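Local coordinates for protein MNMC2 (Aquifex aeolicus, PDB 3VYW) that is a tRNA methyltransferase that uses S-adenosylmethionine to modify the wobble uridine and works without the oxidase domain to which its relatives are usually fused, at residues R95-G104 and F185-A194. Sequence-based numbering, arbitrary orientation.
Sequences RKVIRILDVG and FKADAVFHDA. With SAM (S-adenosylmethionine), chain E.
Val103 and His192 sit side by side on neighbouring parallel strands, and the packing here is close: Val103 CG1 lies over the middle of the imidazole, 4.0 Å from the ring centroid. With that methyl anti to the backbone N (chi1 170°), CG2 is left to reach ND1 of the same ring. The imidazole is held from outside as well, its NE2 bonded to Leu203 O. Leu101 and Val190 continue this buried face beneath helix 206-213, where Ile212 touches Leu101, Val103 and Val190. On the other face Ile100 CG2 rests over the Phe191 ring, displaced toward its rim, 3.7 Å from CD1, while Asp102 OD1 meets the ring's edge in its plane. The Asp102 carboxylate stands almost perpendicular to the ring, its OD2 bonded to Ser131.

Strands 97-103 and 187-192 are the central parallel neighbours of the Rossmann-like methyltransferase sheet, and alternating backbone bonds join them, such as Leu101 N to Ala189 O at 2.9 Å. Their C-terminal ends open onto the cofactor: the amino nitrogen of S-adenosylmethionine donates to Gly104 O at 2.8 Å and to Asp193 OD2 at 3.0 Å. The positive phi of Gly104 suits a residue without a side chain.

Toward the N-terminal ends the buried Asp188 still packs closely, and the contact thins only beyond it, at the partly exposed Arg95 and the exposed Lys186. The chain turns at Asp188, whose OD2 accepts a nearly straight bond from Arg99 N (3.1 Å) through its anti lone pair. OD1 of this carboxylate forms a salt bridge with Arg95 NH1, its hydrogen bond weak (N-H...O 131°), between planes 71° apart. Arg99 CB lies 3.6 Å from Phe185 CZ, and the side chain runs on past the ring to pair with Glu128.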
loop_
_atom_site.group_PDB
_atom_site.type_symbol
_atom_site.label_atom_id
_atom_site.label_comp_id
_atom_site.label_asym_id
_atom_site.label_seq_id
_atom_site.Cartn_x
_atom_site.Cartn_y
_atom_site.Cartn_z
ATOM N N ARG A 95 -2.025 -0.802 26.408
ATOM C CA ARG A 95 -3.147 -0.025 25.929
ATOM C C ARG A 95 -4.506 -0.633 26.057
ATOM O O ARG A 95 -4.640 -1.795 26.262
ATOM C CB ARG A 95 -2.921 0.351 24.488
ATOM C CG ARG A 95 -1.576 0.958 24.265
ATOM C CD ARG A 95 -1.801 2.367 23.830
ATOM N NE ARG A 95 -0.568 2.993 23.426
ATOM C CZ ARG A 95 -0.475 3.792 22.384
ATOM N NH1 ARG A 95 -1.547 4.031 21.656
ATOM N NH2 ARG A 95 0.679 4.354 22.083
ATOM N N LYS A 96 -5.517 0.190 25.892
ATOM C CA LYS A 96 -6.881 -0.272 25.850
ATOM C C LYS A 96 -7.550 -0.061 24.514
ATOM O O LYS A 96 -8.671 -0.466 24.311
ATOM C CB LYS A 96 -7.672 0.401 26.948
ATOM C CG LYS A 96 -7.254 -0.070 28.315
ATOM C CD LYS A 96 -8.331 0.190 29.345
ATOM C CE LYS A 96 -8.097 -0.612 30.609
ATOM N NZ LYS A 96 -9.377 -1.127 31.156
ATOM N N VAL A 97 -6.878 0.621 23.611
ATOM C CA VAL A 97 -7.376 0.734 22.269
ATOM C C VAL A 97 -6.250 0.820 21.297
ATOM O O VAL A 97 -5.286 1.473 21.550
ATOM C CB VAL A 97 -8.257 1.953 22.144
ATOM C CG1 VAL A 97 -8.897 2.006 20.776
ATOM C CG2 VAL A 97 -9.320 1.870 23.203
ATOM N N ILE A 98 -6.381 0.140 20.181
ATOM C CA ILE A 98 -5.431 0.251 19.121
ATOM C C ILE A 98 -6.173 0.635 17.874
ATOM O O ILE A 98 -7.163 0.053 17.570
ATOM C CB ILE A 98 -4.713 -1.070 18.909
ATOM C CG1 ILE A 98 -3.629 -1.245 19.940
ATOM C CG2 ILE A 98 -4.049 -1.115 17.565
ATOM C CD1 ILE A 98 -2.445 -0.369 19.677
ATOM N N ARG A 99 -5.682 1.621 17.155
ATOM C CA ARG A 99 -6.275 2.024 15.910
ATOM C C ARG A 99 -5.425 1.723 14.686
ATOM O O ARG A 99 -4.306 2.112 14.600
ATOM C CB ARG A 99 -6.560 3.503 15.947
ATOM C CG ARG A 99 -7.073 3.984 17.269
ATOM C CD ARG A 99 -7.895 5.225 17.085
ATOM N NE ARG A 99 -8.710 5.523 18.243
ATOM C CZ ARG A 99 -8.240 5.702 19.464
ATOM N NH1 ARG A 99 -6.955 5.603 19.692
ATOM N NH2 ARG A 99 -9.060 5.972 20.453
ATOM N N ILE A 100 -6.001 1.032 13.728
ATOM C CA ILE A 100 -5.318 0.745 12.499
ATOM C C ILE A 100 -5.977 1.354 11.296
ATOM O O ILE A 100 -7.138 1.201 11.086
ATOM C CB ILE A 100 -5.256 -0.744 12.256
ATOM C CG1 ILE A 100 -4.610 -1.425 13.425
ATOM C CG2 ILE A 100 -4.502 -1.027 10.986
ATOM C CD1 ILE A 100 -4.583 -2.908 13.279
ATOM N N LEU A 101 -5.187 2.025 10.490
ATOM C CA LEU A 101 -5.623 2.542 9.226
ATOM C C LEU A 101 -5.164 1.554 8.192
ATOM O O LEU A 101 -4.024 1.320 8.049
ATOM C CB LEU A 101 -4.957 3.881 8.993
ATOM C CG LEU A 101 -5.733 5.016 8.393
ATOM C CD1 LEU A 101 -4.979 5.745 7.322
ATOM C CD2 LEU A 101 -7.016 4.493 7.858
ATOM N N ASP A 102 -6.083 0.937 7.482
ATOM C CA ASP A 102 -5.714 -0.098 6.548
ATOM C C ASP A 102 -5.911 0.324 5.129
ATOM O O ASP A 102 -6.995 0.532 4.717
ATOM C CB ASP A 102 -6.556 -1.317 6.821
ATOM C CG ASP A 102 -6.028 -2.529 6.181
ATOM O OD1 ASP A 102 -4.825 -2.691 6.191
ATOM O OD2 ASP A 102 -6.794 -3.336 5.664
ATOM N N VAL A 103 -4.844 0.406 4.365
ATOM C CA VAL A 103 -4.935 0.828 2.991
ATOM C C VAL A 103 -5.014 -0.370 2.069
ATOM O O VAL A 103 -4.044 -0.976 1.782
ATOM C CB VAL A 103 -3.699 1.640 2.630
ATOM C CG1 VAL A 103 -3.639 1.896 1.171
ATOM C CG2 VAL A 103 -3.646 2.932 3.367
ATOM N N GLY A 104 -6.210 -0.699 1.625
ATOM C CA GLY A 104 -6.472 -1.859 0.805
ATOM C C GLY A 104 -6.922 -3.060 1.581
ATOM O O GLY A 104 -6.133 -3.794 2.063
ATOM N N PHE A 185 -9.500 10.586 13.798
ATOM C CA PHE A 185 -8.847 9.308 13.922
ATOM C C PHE A 185 -7.347 9.513 13.797
ATOM O O PHE A 185 -6.885 9.975 12.788
ATOM C CB PHE A 185 -9.360 8.447 12.773
ATOM C CG PHE A 185 -9.047 6.989 12.882
ATOM C CD1 PHE A 185 -9.748 6.192 13.718
ATOM C CD2 PHE A 185 -8.101 6.428 12.091
ATOM C CE1 PHE A 185 -9.488 4.865 13.803
ATOM C CE2 PHE A 185 -7.826 5.100 12.167
ATOM C CZ PHE A 185 -8.519 4.314 13.026
ATOM N N LYS A 186 -6.579 9.180 14.812
ATOM C CA LYS A 186 -5.141 9.120 14.643
ATOM C C LYS A 186 -4.661 7.694 14.848
ATOM O O LYS A 186 -4.639 7.199 15.950
ATOM C CB LYS A 186 -4.438 10.030 15.633
ATOM C CG LYS A 186 -4.820 11.485 15.558
ATOM C CD LYS A 186 -4.406 12.093 14.243
ATOM C CE LYS A 186 -3.997 13.539 14.413
ATOM N NZ LYS A 186 -4.297 14.384 13.222
ATOM N N ALA A 187 -4.281 7.044 13.767
ATOM C CA ALA A 187 -3.915 5.648 13.805
ATOM C C ALA A 187 -2.626 5.329 14.503
ATOM O O ALA A 187 -1.682 6.040 14.398
ATOM C CB ALA A 187 -3.896 5.088 12.407
ATOM N N ASP A 188 -2.628 4.263 15.268
ATOM C CA ASP A 188 -1.420 3.644 15.758
ATOM C C ASP A 188 -0.571 2.980 14.703
ATOM O O ASP A 188 0.614 2.981 14.796
ATOM C CB ASP A 188 -1.729 2.699 16.890
ATOM C CG ASP A 188 -2.190 3.415 18.075
ATOM O OD1 ASP A 188 -1.406 4.174 18.626
ATOM O OD2 ASP A 188 -3.342 3.256 18.460
ATOM N N ALA A 189 -1.215 2.347 13.744
ATOM C CA ALA A 189 -0.563 1.701 12.652
ATOM C C ALA A 189 -1.276 2.040 11.393
ATOM O O ALA A 189 -2.462 2.056 11.371
ATOM C CB ALA A 189 -0.601 0.220 12.849
ATOM N N VAL A 190 -0.540 2.290 10.330
ATOM C CA VAL A 190 -1.109 2.334 9.016
ATOM C C VAL A 190 -0.539 1.179 8.266
ATOM O O VAL A 190 0.624 1.075 8.152
ATOM C CB VAL A 190 -0.679 3.568 8.267
ATOM C CG1 VAL A 190 -1.258 3.572 6.872
ATOM C CG2 VAL A 190 -1.037 4.802 9.035
ATOM N N PHE A 191 -1.375 0.299 7.773
ATOM C CA PHE A 191 -0.893 -0.800 6.993
ATOM C C PHE A 191 -1.096 -0.403 5.574
ATOM O O PHE A 191 -2.175 -0.419 5.107
ATOM C CB PHE A 191 -1.741 -2.025 7.237
ATOM C CG PHE A 191 -1.533 -2.666 8.554
ATOM C CD1 PHE A 191 -2.482 -3.511 9.053
ATOM C CD2 PHE A 191 -0.414 -2.435 9.288
ATOM C CE1 PHE A 191 -2.316 -4.104 10.257
ATOM C CE2 PHE A 191 -0.236 -3.036 10.486
ATOM C CZ PHE A 191 -1.187 -3.866 10.973
ATOM N N HIS A 192 -0.051 -0.037 4.886
ATOM C CA HIS A 192 -0.224 0.481 3.589
ATOM C C HIS A 192 0.046 -0.545 2.577
ATOM O O HIS A 192 1.152 -0.728 2.170
ATOM C CB HIS A 192 0.738 1.616 3.437
ATOM C CG HIS A 192 0.396 2.546 2.340
ATOM N ND1 HIS A 192 0.062 3.774 2.550
ATOM C CD2 HIS A 192 0.352 2.364 1.001
ATOM C CE1 HIS A 192 -0.197 4.361 1.416
ATOM N NE2 HIS A 192 -0.024 3.565 0.423
ATOM N N ASP A 193 -0.989 -1.201 2.118
ATOM C CA ASP A 193 -0.822 -2.377 1.318
ATOM C C ASP A 193 -1.576 -2.308 0.034
ATOM O O ASP A 193 -2.550 -2.967 -0.143
ATOM C CB ASP A 193 -1.299 -3.570 2.094
ATOM C CG ASP A 193 -0.764 -4.831 1.574
ATOM O OD1 ASP A 193 0.159 -4.793 0.792
ATOM O OD2 ASP A 193 -1.268 -5.872 1.933
ATOM N N ALA A 194 -1.103 -1.472 -0.854
ATOM C CA ALA A 194 -1.598 -1.382 -2.182
ATOM C C ALA A 194 -0.771 -2.266 -3.071
ATOM O O ALA A 194 0.182 -2.843 -2.646
ATOM C CB ALA A 194 -1.560 0.037 -2.650
HETATM N N SAM E . -4.232 -5.904 2.174
HETATM C CA SAM E . -4.766 -7.009 1.471
HETATM C C SAM E . -4.632 -8.139 2.416
HETATM O O SAM E . -5.156 -9.211 2.238
HETATM O OXT SAM E . -4.010 -7.955 3.420
HETATM C CB SAM E . -4.012 -7.048 0.161
HETATM C CG SAM E . -4.627 -5.969 -0.739
HETATM S SD SAM E . -3.983 -5.762 -2.235
HETATM C CE SAM E . -2.363 -5.667 -2.093
HETATM C "C5'" SAM E . -4.459 -4.321 -2.903
HETATM C "C4'" SAM E . -5.895 -3.866 -2.612
HETATM O "O4'" SAM E . -5.995 -2.468 -2.799
HETATM C "C3'" SAM E . -6.940 -4.451 -3.539
HETATM O "O3'" SAM E . -8.089 -4.800 -2.801
HETATM C "C2'" SAM E . -7.299 -3.313 -4.454
HETATM O "O2'" SAM E . -8.622 -3.434 -4.898
HETATM C "C1'" SAM E . -7.141 -2.133 -3.554
HETATM N N9 SAM E . -7.025 -0.831 -4.247
HETATM C C8 SAM E . -6.261 -0.521 -5.267
HETATM N N7 SAM E . -6.395 0.742 -5.621
HETATM C C5 SAM E . -7.269 1.277 -4.822
HETATM C C6 SAM E . -7.872 2.592 -4.651
HETATM N N6 SAM E . -7.567 3.616 -5.428
HETATM N N1 SAM E . -8.743 2.740 -3.695
HETATM C C2 SAM E . -9.065 1.763 -2.902
HETATM N N3 SAM E . -8.573 0.566 -3.010
HETATM C C4 SAM E . -7.685 0.247 -3.929
#